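Probable leucine/isoleucine/valine-binding protein (Rhodopirellula baltica, PDB 4KV7) probably binds leucine, isoleucine, valine or a related small ligand as a periplasmic binding protein of the leucine-binding family. Local coordinates at residues N133-A136 and S137-E140; R195-N199 and T200-E204; D254-Q257 and R258-D262. The protein carries 1 engineered substitution. All blocks are in the same frame, centred on the assembly; numbering follows the deposited sequence.

Contact 1. Residues N133-A136 and S137-E140. With FMT (formic acid), chain B.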
loop_
_atom_site.group_PDB
_atom_site.type_symbol
_atom_site.label_atom_id
_atom_site.label_comp_id
_atom_site.label_asym_id
_atom_site.label_seq_id
_atom_site.Cartn_x
_atom_site.Cartn_y
_atom_site.Cartn_z
ATOM N N ASN A 133 -0.711 4.430 -10.837
ATOM C CA ASN A 133 -0.447 3.504 -9.746
ATOM C C ASN A 133 0.665 2.522 -10.063
ATOM O O ASN A 133 0.819 2.097 -11.207
ATOM C CB ASN A 133 -1.719 2.714 -9.435
ATOM C CG ASN A 133 -2.897 3.616 -9.153
ATOM O OD1 ASN A 133 -2.891 4.367 -8.175
ATOM N ND2 ASN A 133 -3.926 3.544 -10.000
ATOM N N TYR A 134 1.431 2.159 -9.035
ATOM C CA TYR A 134 2.331 1.013 -9.100
ATOM C C TYR A 134 1.608 -0.294 -8.732
ATOM O O TYR A 134 1.644 -1.269 -9.478
ATOM C CB TYR A 134 3.583 1.203 -8.193
ATOM C CG TYR A 134 4.149 -0.145 -7.807
ATOM C CD1 TYR A 134 4.772 -0.945 -8.753
ATOM C CD2 TYR A 134 3.986 -0.653 -6.526
ATOM C CE1 TYR A 134 5.225 -2.219 -8.440
ATOM C CE2 TYR A 134 4.434 -1.924 -6.198
ATOM C CZ TYR A 134 5.052 -2.704 -7.160
ATOM O OH TYR A 134 5.497 -3.981 -6.870
ATOM N N ARG A 135 0.979 -0.309 -7.563
ATOM C CA ARG A 135 0.608 -1.559 -6.898
ATOM C C ARG A 135 -0.669 -2.203 -7.399
ATOM O O ARG A 135 -1.588 -1.542 -7.879
ATOM C CB ARG A 135 0.492 -1.347 -5.386
ATOM C CG ARG A 135 -0.497 -0.250 -4.987
ATOM C CD ARG A 135 -1.273 -0.564 -3.710
ATOM N NE ARG A 135 -0.404 -0.576 -2.536
ATOM C CZ ARG A 135 -0.748 -1.046 -1.347
ATOM N NH1 ARG A 135 0.135 -1.037 -0.360
ATOM N NH2 ARG A 135 -1.965 -1.532 -1.140
ATOM N N ALA A 136 -0.724 -3.521 -7.231
ATOM C CA ALA A 136 -1.945 -4.290 -7.403
ATOM C C ALA A 136 -3.034 -3.748 -6.486
ATOM O O ALA A 136 -2.761 -3.047 -5.503
ATOM C CB ALA A 136 -1.672 -5.756 -7.088
ATOM N N SER A 137 -4.272 -4.091 -6.806
ATOM C CA SER A 137 -5.445 -3.564 -6.127
ATOM C C SER A 137 -5.951 -4.460 -5.001
ATOM O O SER A 137 -5.569 -5.630 -4.897
ATOM C CB SER A 137 -6.568 -3.400 -7.143
ATOM O OG SER A 137 -7.056 -4.685 -7.493
ATOM N N TYR A 138 -6.847 -3.917 -4.177
ATOM C CA TYR A 138 -7.498 -4.734 -3.149
ATOM C C TYR A 138 -8.359 -5.825 -3.788
ATOM O O TYR A 138 -8.467 -6.929 -3.236
ATOM C CB TYR A 138 -8.334 -3.905 -2.158
ATOM C CG TYR A 138 -7.531 -2.907 -1.347
ATOM C CD1 TYR A 138 -6.289 -3.242 -0.807
ATOM C CD2 TYR A 138 -8.014 -1.632 -1.131
ATOM C CE1 TYR A 138 -5.557 -2.326 -0.067
ATOM C CE2 TYR A 138 -7.297 -0.713 -0.390
ATOM C CZ TYR A 138 -6.063 -1.067 0.131
ATOM O OH TYR A 138 -5.292 -0.177 0.834
ATOM N N ALA A 139 -8.984 -5.527 -4.928
ATOM C CA ALA A 139 -9.737 -6.550 -5.646
ATOM C C ALA A 139 -8.821 -7.724 -5.996
ATOM O O ALA A 139 -9.209 -8.891 -5.855
ATOM C CB ALA A 139 -10.365 -5.970 -6.899
ATOM N N GLU A 140 -7.619 -7.419 -6.470
ATOM C CA GLU A 140 -6.661 -8.468 -6.810
ATOM C C GLU A 140 -6.158 -9.238 -5.587
ATOM O O GLU A 140 -6.012 -10.455 -5.636
ATOM C CB GLU A 140 -5.520 -7.878 -7.650
ATOM C CG GLU A 140 -6.017 -7.469 -9.038
ATOM C CD GLU A 140 -5.102 -6.526 -9.807
ATOM O OE1 GLU A 140 -4.357 -5.737 -9.202
ATOM O OE2 GLU A 140 -5.161 -6.566 -11.052
HETATM C C FMT B . -6.544 2.266 2.918
HETATM O O1 FMT B . -6.489 1.996 1.710
HETATM O O2 FMT B . -7.017 3.304 3.399
#
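Ala-136 packs against the carboxylate of Glu-140 where a loop turns into a helix, and polar bonds just beside this contact hold the carboxylate there. Glu-140 OE1 lies 3.3 Å from Ala-136 CA and is almost as close to the methyl group. Ser-137 N donates to Glu-140 OE1 at 2.9 Å, nearly straight (166°). It comes in on the anti side, somewhat out of the carboxylate plane. Ser-137 OG, set between its backbone N and carbonyl carbon (chi1 73°), meets Glu-140 N at 3.0 Å. This completes a capping box: the N-H of Glu-140, in the first turn of the helix, finds the serine hydroxyl oxygen, and that of the N-cap serine finds the carboxylate. Gln-355 and Ser-358 bind OE1 and OE2 respectively, fixing the rotation of the carboxylate although Glu-140 is partly exposed.

The other half of the contact is buried but looser. Arg-135 NH2 stands 3.8 Å from Tyr-138 CE1, with CE1 at the guanidinium edge and the two planes 85° apart, so the pair touches without stacking. Arg-135 NE forms a salt bridge with Glu-305, and the guanidinium makes a cation-pi contact with Phe-116. Tyr-138 OH donates to O1 of a formic acid molecule at 2.6 Å; the hydroxyls of Thr-95 and Tyr-68 also hydrogen-bond to the formic acid, which probably came from the crystallisation liquor.

The segment leaves strand 131-132 and enters helix 138-151, with Tyr-134 resting on helix 301-319. Backbone bonds from Asn-133 and Tyr-134 to the 354-357 region set it alongside a second connection, consistent with the hinge between the two lobes of a periplasmic binding protein.

Contact 2. Residues R195-N199 and T200-E204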
loop_
_atom_site.group_PDB
_atom_site.type_symbol
_atom_site.label_atom_id
_atom_site.label_comp_id
_atom_site.label_asym_id
_atom_site.label_seq_id
_atom_site.Cartn_x
_atom_site.Cartn_y
_atom_site.Cartn_z
ATOM N N ARG A 195 -16.954 -4.557 11.745
ATOM C CA ARG A 195 -16.321 -3.284 11.388
ATOM C C ARG A 195 -15.742 -2.572 12.599
ATOM O O ARG A 195 -16.135 -2.834 13.731
ATOM C CB ARG A 195 -17.293 -2.292 10.726
ATOM C CG ARG A 195 -18.465 -2.790 9.928
ATOM C CD ARG A 195 -18.147 -3.167 8.505
ATOM N NE ARG A 195 -17.257 -2.345 7.669
ATOM C CZ ARG A 195 -17.656 -1.678 6.585
ATOM N NH1 ARG A 195 -18.940 -1.633 6.251
ATOM N NH2 ARG A 195 -16.770 -1.063 5.812
ATOM N N TYR A 196 -14.828 -1.644 12.347
ATOM C CA TYR A 196 -14.321 -0.765 13.392
ATOM C C TYR A 196 -14.087 0.622 12.804
ATOM O O TYR A 196 -13.848 0.764 11.608
ATOM C CB TYR A 196 -13.013 -1.316 13.987
ATOM C CG TYR A 196 -11.856 -1.148 13.041
ATOM C CD1 TYR A 196 -11.563 -2.113 12.090
ATOM C CD2 TYR A 196 -11.075 0.003 13.073
ATOM C CE1 TYR A 196 -10.524 -1.944 11.192
ATOM C CE2 TYR A 196 -10.042 0.193 12.172
ATOM C CZ TYR A 196 -9.766 -0.787 11.233
ATOM O OH TYR A 196 -8.721 -0.605 10.350
ATOM N N ARG A 197 -14.107 1.639 13.650
ATOM C CA ARG A 197 -13.942 3.009 13.182
ATOM C C ARG A 197 -12.467 3.361 12.977
ATOM O O ARG A 197 -11.622 3.081 13.845
ATOM C CB ARG A 197 -14.592 3.991 14.169
ATOM C CG ARG A 197 -14.436 5.449 13.754
ATOM C CD ARG A 197 -15.423 6.387 14.444
ATOM N NE ARG A 197 -15.151 6.604 15.862
ATOM C CZ ARG A 197 -14.279 7.487 16.334
ATOM N NH1 ARG A 197 -13.551 8.210 15.499
ATOM N NH2 ARG A 197 -14.122 7.630 17.644
ATOM N N ARG A 198 -12.162 3.976 11.834
ATOM C CA ARG A 198 -10.800 4.386 11.490
ATOM C C ARG A 198 -10.097 5.129 12.620
ATOM O O ARG A 198 -10.657 6.031 13.243
ATOM C CB ARG A 198 -10.808 5.270 10.246
ATOM C CG ARG A 198 -9.410 5.705 9.813
ATOM C CD ARG A 198 -9.432 6.578 8.551
ATOM N NE ARG A 198 -10.078 7.865 8.783
ATOM C CZ ARG A 198 -11.295 8.208 8.366
ATOM N NH1 ARG A 198 -12.051 7.366 7.671
ATOM N NH2 ARG A 198 -11.766 9.409 8.658
ATOM N N ASN A 199 -8.853 4.725 12.856
ATOM C CA ASN A 199 -7.973 5.342 13.841
ATOM C C ASN A 199 -8.428 5.168 15.282
ATOM O O ASN A 199 -7.963 5.863 16.164
ATOM C CB ASN A 199 -7.648 6.797 13.481
ATOM C CG ASN A 199 -6.701 6.891 12.296
ATOM O OD1 ASN A 199 -5.859 6.013 12.099
ATOM N ND2 ASN A 199 -6.846 7.938 11.495
ATOM N N THR A 200 -9.304 4.198 15.518
ATOM C CA THR A 200 -9.646 3.782 16.871
ATOM C C THR A 200 -9.173 2.357 17.091
ATOM O O THR A 200 -8.751 1.676 16.153
ATOM C CB THR A 200 -11.176 3.808 17.149
ATOM O OG1 THR A 200 -11.812 2.681 16.532
ATOM C CG2 THR A 200 -11.824 5.119 16.700
ATOM N N SER A 201 -9.269 1.899 18.334
ATOM C CA SER A 201 -9.027 0.499 18.670
ATOM C C SER A 201 -10.342 -0.190 19.046
ATOM O O SER A 201 -10.345 -1.216 19.734
ATOM C CB SER A 201 -8.063 0.400 19.846
ATOM O OG SER A 201 -8.701 0.919 20.995
ATOM N N GLN A 202 -11.458 0.387 18.618
ATOM C CA GLN A 202 -12.760 -0.094 19.059
ATOM C C GLN A 202 -13.233 -1.255 18.202
ATOM O O GLN A 202 -13.999 -1.076 17.254
ATOM C CB GLN A 202 -13.762 1.056 19.059
ATOM C CG GLN A 202 -13.383 2.151 20.048
ATOM C CD GLN A 202 -14.272 3.368 19.946
ATOM O OE1 GLN A 202 -15.461 3.260 19.641
ATOM N NE2 GLN A 202 -13.692 4.544 20.167
ATOM N N VAL A 203 -12.753 -2.448 18.539
ATOM C CA VAL A 203 -12.957 -3.616 17.694
ATOM C C VAL A 203 -13.929 -4.631 18.288
ATOM O O VAL A 203 -14.237 -5.641 17.645
ATOM C CB VAL A 203 -11.623 -4.312 17.386
ATOM C CG1 VAL A 203 -10.642 -3.325 16.760
ATOM C CG2 VAL A 203 -11.040 -4.944 18.643
ATOM N N GLU A 204 -14.416 -4.355 19.490
ATOM C CA GLU A 204 -15.245 -5.292 20.220
ATOM C C GLU A 204 -16.544 -5.644 19.491
ATOM O O GLU A 204 -16.927 -6.824 19.411
ATOM C CB GLU A 204 -15.557 -4.717 21.603
ATOM C CG GLU A 204 -14.328 -4.176 22.369
ATOM C CD GLU A 204 -13.744 -2.878 21.781
ATOM O OE1 GLU A 204 -14.511 -1.939 21.470
ATOM O OE2 GLU A 204 -12.510 -2.818 21.613
HETATM O O HOH W 1 -16.079 -2.859 16.398
HETATM O O HOH W 2 -15.415 0.953 16.080
HETATM O O HOH W 3 -16.628 5.270 18.082
#
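With OG1 held between its own backbone N and carbonyl carbon (chi1 76°), Thr-200 directs its hydroxyl at Arg-197 O, while a bend at chi3 (71°) folds the Arg-197 side chain back over the threonine methyl. Arg-197 O is gripped twice, by Thr-200 OG1 at 2.7 Å and by Thr-200 N at 3.1 Å. The hydroxyl oxygen in turn accepts from Gln-202 N, 3.1 Å from OG1 and nearly in line. Thr-200 CG2 sits over the centre of one face of the guanidinium, 3.4 Å from Arg-197 CZ. At the edge of that group, a water accepts from Arg-197 NE and donates to Gln-202 OE1. Two further waters donate to Gln-202 O, joining it to Arg-195 O and Arg-197 N. A valine in place of Thr-200 would probably leave Gln-202 N without its acceptor and Arg-197 O with one bond fewer, weakening the turn. Beneath, Tyr-196 CB meets Val-203 CG1 at 4.2 Å, against Pro-228 of helix 226-238. The result is a type II beta turn from Arg-197 to Thr-200 running into an ST turn, which carries strand 193-196, at one margin of the seven-stranded sheet, into helix 204-211 of an alpha/beta lobe.

Contact 3. Residues D254-Q257 and R258-D262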
loop_
_atom_site.group_PDB
_atom_site.type_symbol
_atom_site.label_atom_id
_atom_site.label_comp_id
_atom_site.label_asym_id
_atom_site.label_seq_id
_atom_site.Cartn_x
_atom_site.Cartn_y
_atom_site.Cartn_z
ATOM N N ASP A 254 4.628 -5.965 8.871
ATOM C CA ASP A 254 5.767 -5.847 9.771
ATOM C C ASP A 254 5.354 -5.238 11.106
ATOM O O ASP A 254 5.727 -5.734 12.166
ATOM C CB ASP A 254 6.887 -5.069 9.094
ATOM C CG ASP A 254 7.392 -5.776 7.855
ATOM O OD1 ASP A 254 7.993 -6.855 8.014
ATOM O OD2 ASP A 254 7.177 -5.263 6.730
ATOM N N ALA A 255 4.538 -4.194 11.051
ATOM C CA ALA A 255 4.018 -3.594 12.276
ATOM C C ALA A 255 3.092 -4.554 13.022
ATOM O O ALA A 255 3.081 -4.598 14.258
ATOM C CB ALA A 255 3.302 -2.304 11.973
ATOM N N LEU A 256 2.312 -5.321 12.276
ATOM C CA LEU A 256 1.410 -6.292 12.870
ATOM C C LEU A 256 2.185 -7.354 13.638
ATOM O O LEU A 256 1.845 -7.690 14.781
ATOM C CB LEU A 256 0.583 -6.943 11.766
ATOM C CG LEU A 256 -0.449 -7.980 12.207
ATOM C CD1 LEU A 256 -1.633 -7.328 12.910
ATOM C CD2 LEU A 256 -0.922 -8.780 11.013
ATOM N N GLN A 257 3.253 -7.868 13.034
ATOM C CA GLN A 257 4.065 -8.891 13.679
ATOM C C GLN A 257 4.745 -8.346 14.932
ATOM O O GLN A 257 4.825 -9.032 15.952
ATOM C CB GLN A 257 5.105 -9.466 12.712
ATOM C CG GLN A 257 5.997 -10.514 13.372
ATOM C CD GLN A 257 6.821 -11.313 12.384
ATOM O OE1 GLN A 257 7.169 -10.825 11.307
ATOM N NE2 GLN A 257 7.136 -12.555 12.747
ATOM N N ARG A 258 5.228 -7.109 14.862
ATOM C CA ARG A 258 5.888 -6.480 15.998
ATOM C C ARG A 258 4.922 -6.330 17.172
ATOM O O ARG A 258 5.298 -6.547 18.322
ATOM C CB ARG A 258 6.459 -5.118 15.589
ATOM C CG ARG A 258 7.278 -4.390 16.634
ATOM C CD ARG A 258 7.752 -3.048 16.073
ATOM N NE ARG A 258 7.865 -3.088 14.613
ATOM C CZ ARG A 258 7.225 -2.269 13.781
ATOM N NH1 ARG A 258 6.422 -1.324 14.255
ATOM N NH2 ARG A 258 7.391 -2.393 12.472
ATOM N N SER A 259 3.681 -5.964 16.884
ATOM C CA SER A 259 2.691 -5.770 17.937
ATOM C C SER A 259 2.254 -7.088 18.567
ATOM O O SER A 259 2.089 -7.177 19.785
ATOM C CB SER A 259 1.470 -5.031 17.384
ATOM O OG SER A 259 0.479 -4.908 18.395
ATOM N N LEU A 260 2.064 -8.108 17.738
ATOM C CA LEU A 260 1.491 -9.366 18.206
ATOM C C LEU A 260 2.495 -10.382 18.715
ATOM O O LEU A 260 2.135 -11.269 19.492
ATOM C CB LEU A 260 0.674 -10.020 17.094
ATOM C CG LEU A 260 -0.689 -9.397 16.821
ATOM C CD1 LEU A 260 -1.302 -10.039 15.590
ATOM C CD2 LEU A 260 -1.595 -9.565 18.024
ATOM N N GLY A 261 3.746 -10.273 18.274
ATOM C CA GLY A 261 4.754 -11.262 18.618
ATOM C C GLY A 261 4.346 -12.661 18.187
ATOM O O GLY A 261 3.938 -12.867 17.042
ATOM N N ASP A 262 4.428 -13.616 19.111
ATOM C CA ASP A 262 4.073 -15.011 18.840
ATOM C C ASP A 262 2.645 -15.186 18.319
ATOM O O ASP A 262 2.341 -16.157 17.630
ATOM C CB ASP A 262 4.258 -15.863 20.104
ATOM C CG ASP A 262 5.699 -15.911 20.572
ATOM O OD1 ASP A 262 6.601 -15.838 19.713
ATOM O OD2 ASP A 262 5.926 -16.023 21.795
HETATM O O HOH W 4 5.463 -13.521 15.022
#
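Arg-258 lays one face of its guanidinium over the backbone of the preceding turn, with NH2 3.6 Å from Ala-255 CA. The alpha carbon lies toward the rim of the group, and the Ala-255 methyl touches NH1 and NH2 more loosely. An extended start, with CG anti to the backbone N (chi1 -175°), followed by a bend at chi3, turns the end of the chain back along the helix. One turn apart, Leu-256 and Leu-260 run alongside each other in the same direction, and their CD1 atoms meet at 3.8 Å.

Beneath these side chains runs the regular i to i+4 bonding of an alpha helix. Arg-258 N donates to Asp-254 O over 3.1 Å, and Leu-260 N to Leu-256 O over 3.0 Å. The final bond of the series, from Gly-261 N to Gln-257 O, spans 2.8 Å. Gly-261 then leaves the helical path with a positive phi of 57°, a conformation that glycine adopts readily. A water accepts from Gln-257 NE2 and its oxygen lies 2.6 Å from Gly-261 O, linking the side chain to the helix end.

Helix 253-260 is the crossover of a beta-alpha-beta unit, connecting the parallel strands 244-247 and 268-271 of the large sheet. Its buried side carries the two leucines, which share Ile-267 in the loop before the second strand. Helix 226-238 flanks it, offering Tyr-226 to Ala-255, Ser-230 to Leu-256 and Arg-234 to Leu-260; Arg-234 also bonds to Ser-259 O.

Farther out, Asp-254 OD2 accepts from Phe-301 N, while its OD1 remains 6.3 Å from Arg-258 NH2. Gln-257 NE2 also donates to Ser-369 O, and Arg-258 NH1 makes a long, weak ion pair with Glu-32 of helix 31-50.

Overall arrangement
The three local contacts illustrate how one fold spends different chemistry at different depths. Contact 1 is the most buried, its centre about 8 Å from the chain centre, and begins a helix with side-chain caps. Contacts 2 and 3 lie nearer the surface, their centres about 20 and 18 Å from it: the first turns a strand end with a hydroxyl and waters, the second closes a helix with backbone bonds, paired leucines and an arginine laid over the preceding turn. Their centres are about 18 Å apart, and both press on helix 226-238, Val-203 and Leu-256 among the residues involved. Contact 1 is about 24 Å from each, centre to centre, and none of the three touches another.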